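Immunity protein 52 domain-containing protein (Burkholderia pseudomallei K96243, PDB 4RHO) is of unknown function but belongs to the Imm52 family, so it may act as an immunity protein that neutralises a bacterial toxin. Local coordinates at residues A[89-92]-A[93-97]. Numbering follows the deposited sequence.
Sequences LAVL and NEEQR
V91 and E95, one helical turn apart, lie side by side and point the same way, the CG1 branch of V91 reaching E95 OE2 at 3.6 Å. That branch stands anti to the backbone N of its own residue (chi1 169°), while the E95 chain runs fully extended beyond CG, which brings the carboxylate alongside the valine methyl; the aliphatic CG of E95 meanwhile rests 3.4 Å from V91 O.

The backbone follows the i to i+4 pattern of an alpha helix: N93 N donates to L89 O at 3.1 Å, E95 N to V91 O at 3.0 Å and Q96 N to L92 O at 3.1 Å. The V91 carbonyl also takes a weak, strongly bent i to i+3 bond from E94 N, and the i to i+4 bond from E94 N to A90 O is weak as well. R97 N makes weak bonds to N93 O and E94 O; R97 itself is in the loop that follows.

A salt bridge lies on another side of the helix end, between E94 and R97. The E94 chain bends at chi2 (-61°), carrying its carboxylate to R97: R97 NE meets E94 OE1 at 2.9 Å, from above the carboxylate plane, and a weak second bond joins R97 NH2 to E94 OE2. A water donates to E94 OE2 at 2.7 Å and weakly to A90 O, linking the end of this side chain back to the preceding turn. With OE1 held by R97 NE, and OE2 by the water and the weak NH2 bond, rotation of the carboxylate is restricted.

The contact lies at the surface, its centre about 24 Å from the centre of the chain. Buried L92, with L89 and N93, packs against helix 36-51: all three touch F36, and L89 also meets L40. In chain order, helix 86-96 lies between edge strand 63-64 and strand 107-109, antiparallel neighbours in the sheet.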
ATOM      1  N   LEU A  89     -10.059 -18.928   2.655  1.00 39.15           N
ATOM      2  CA  LEU A  89      -8.833 -19.739   2.737  1.00 38.56           C
ATOM      3  C   LEU A  89      -8.965 -21.023   1.904  1.00 41.28           C
ATOM      4  O   LEU A  89      -7.972 -21.509   1.365  1.00 40.27           O
ATOM      5  CB  LEU A  89      -8.511 -20.090   4.207  1.00 39.01           C
ATOM      6  CG  LEU A  89      -8.163 -18.898   5.117  1.00 43.66           C
ATOM      7  CD1 LEU A  89      -8.042 -19.334   6.557  1.00 44.49           C
ATOM      8  CD2 LEU A  89      -6.878 -18.217   4.663  1.00 46.02           C
ATOM      9  N   ALA A  90     -10.202 -21.556   1.780  1.00 38.17           N
ATOM     10  CA  ALA A  90     -10.462 -22.768   1.001  1.00 38.49           C
ATOM     11  C   ALA A  90     -10.277 -22.506  -0.482  1.00 42.45           C
ATOM     12  O   ALA A  90      -9.719 -23.344  -1.189  1.00 43.39           O
ATOM     13  CB  ALA A  90     -11.873 -23.271   1.271  1.00 39.99           C
ATOM     14  N   VAL A  91     -10.700 -21.317  -0.954  1.00 37.65           N
ATOM     15  CA  VAL A  91     -10.578 -20.932  -2.361  1.00 37.00           C
ATOM     16  C   VAL A  91      -9.100 -20.672  -2.721  1.00 40.21           C
ATOM     17  O   VAL A  91      -8.618 -21.167  -3.743  1.00 39.97           O
ATOM     18  CB  VAL A  91     -11.459 -19.697  -2.677  1.00 40.49           C
ATOM     19  CG1 VAL A  91     -11.140 -19.127  -4.057  1.00 40.12           C
ATOM     20  CG2 VAL A  91     -12.932 -20.043  -2.564  1.00 41.19           C
ATOM     21  N   LEU A  92      -8.384 -19.924  -1.864  1.00 36.16           N
ATOM     22  CA  LEU A  92      -6.980 -19.573  -2.104  1.00 35.42           C
ATOM     23  C   LEU A  92      -6.084 -20.833  -2.154  1.00 41.12           C
ATOM     24  O   LEU A  92      -5.169 -20.903  -2.977  1.00 40.36           O
ATOM     25  CB  LEU A  92      -6.474 -18.598  -1.018  1.00 34.30           C
ATOM     26  CG  LEU A  92      -7.152 -17.204  -1.001  1.00 37.82           C
ATOM     27  CD1 LEU A  92      -6.836 -16.458   0.279  1.00 36.95           C
ATOM     28  CD2 LEU A  92      -6.746 -16.372  -2.231  1.00 38.90           C
ATOM     29  N   ASN A  93      -6.381 -21.839  -1.304  1.00 40.17           N
ATOM     30  CA  ASN A  93      -5.629 -23.101  -1.296  1.00 41.24           C
ATOM     31  C   ASN A  93      -5.852 -23.886  -2.600  1.00 47.35           C
ATOM     32  O   ASN A  93      -4.919 -24.516  -3.105  1.00 48.02           O
ATOM     33  CB  ASN A  93      -6.027 -23.965  -0.085  1.00 43.63           C
ATOM     34  CG  ASN A  93      -5.492 -23.463   1.242  1.00 67.08           C
ATOM     35  OD1 ASN A  93      -4.714 -22.505   1.311  1.00 57.46           O
ATOM     36  ND2 ASN A  93      -5.865 -24.138   2.321  1.00 62.25           N
ATOM     37  N   GLU A  94      -7.089 -23.848  -3.145  1.00 44.90           N
ATOM     38  CA  GLU A  94      -7.427 -24.606  -4.361  1.00 46.19           C
ATOM     39  C   GLU A  94      -6.840 -23.949  -5.617  1.00 50.38           C
ATOM     40  O   GLU A  94      -6.426 -24.655  -6.540  1.00 50.15           O
ATOM     41  CB  GLU A  94      -8.953 -24.757  -4.508  1.00 48.21           C
ATOM     42  CG  GLU A  94      -9.585 -25.662  -3.452  1.00 60.12           C
ATOM     43  CD  GLU A  94      -9.095 -27.104  -3.446  1.00 76.36           C
ATOM     44  OE1 GLU A  94      -8.568 -27.562  -4.487  1.00 59.16           O
ATOM     45  OE2 GLU A  94      -9.293 -27.789  -2.417  1.00 73.81           O
ATOM     46  N   GLU A  95      -6.847 -22.603  -5.675  1.00 47.53           N
ATOM     47  CA  GLU A  95      -6.307 -21.864  -6.831  1.00 48.17           C
ATOM     48  C   GLU A  95      -4.773 -21.956  -6.867  1.00 53.45           C
ATOM     49  O   GLU A  95      -4.173 -21.878  -7.942  1.00 53.46           O
ATOM     50  CB  GLU A  95      -6.757 -20.389  -6.793  1.00 48.84           C
ATOM     51  CG  GLU A  95      -8.256 -20.207  -7.002  1.00 61.55           C
ATOM     52  CD  GLU A  95      -8.745 -18.767  -6.973  1.00 89.25           C
ATOM     53  OE1 GLU A  95      -7.985 -17.888  -6.502  1.00 88.93           O
ATOM     54  OE2 GLU A  95      -9.907 -18.529  -7.372  1.00 85.33           O
ATOM     55  N   GLN A  96      -4.147 -22.133  -5.683  1.00 51.12           N
ATOM     56  CA  GLN A  96      -2.696 -22.260  -5.552  0.50 51.08           C
ATOM     57  C   GLN A  96      -2.247 -23.679  -5.928  1.00 56.59           C
ATOM     58  O   GLN A  96      -1.100 -23.883  -6.334  1.00 56.26           O
ATOM     59  CB  GLN A  96      -2.265 -21.908  -4.106  0.50 51.55           C
ATOM     60  CG  GLN A  96      -0.994 -22.601  -3.636  0.50 61.00           C
ATOM     61  CD  GLN A  96      -1.268 -23.950  -2.984  0.50 75.77           C
ATOM     62  OE1 GLN A  96      -0.491 -24.898  -3.116  0.50 71.28           O
ATOM     63  NE2 GLN A  96      -2.376 -24.053  -2.262  0.50 66.77           N
ATOM     64  N   ARG A  97      -3.160 -24.660  -5.782  1.00 55.62           N
ATOM     65  CA  ARG A  97      -2.887 -26.072  -6.069  1.00 57.25           C
ATOM     66  C   ARG A  97      -2.329 -26.251  -7.488  1.00 63.73           C
ATOM     67  O   ARG A  97      -2.962 -25.831  -8.466  1.00 63.51           O
ATOM     68  CB  ARG A  97      -4.166 -26.905  -5.894  1.00 57.62           C
ATOM     69  CG  ARG A  97      -3.941 -28.403  -5.982  1.00 69.77           C
ATOM     70  CD  ARG A  97      -5.251 -29.167  -5.895  1.00 78.31           C
ATOM     71  NE  ARG A  97      -6.006 -28.830  -4.683  1.00 85.38           N
ATOM     72  CZ  ARG A  97      -5.866 -29.466  -3.525  1.00103.89           C
ATOM     73  NH1 ARG A  97      -5.008 -30.474  -3.412  1.00 92.28           N
ATOM     74  NH2 ARG A  97      -6.581 -29.101  -2.469  1.00 93.04           N
TER
HETATM   75  O   HOH W   1     -10.216 -26.561  -0.207  1.00 51.96           O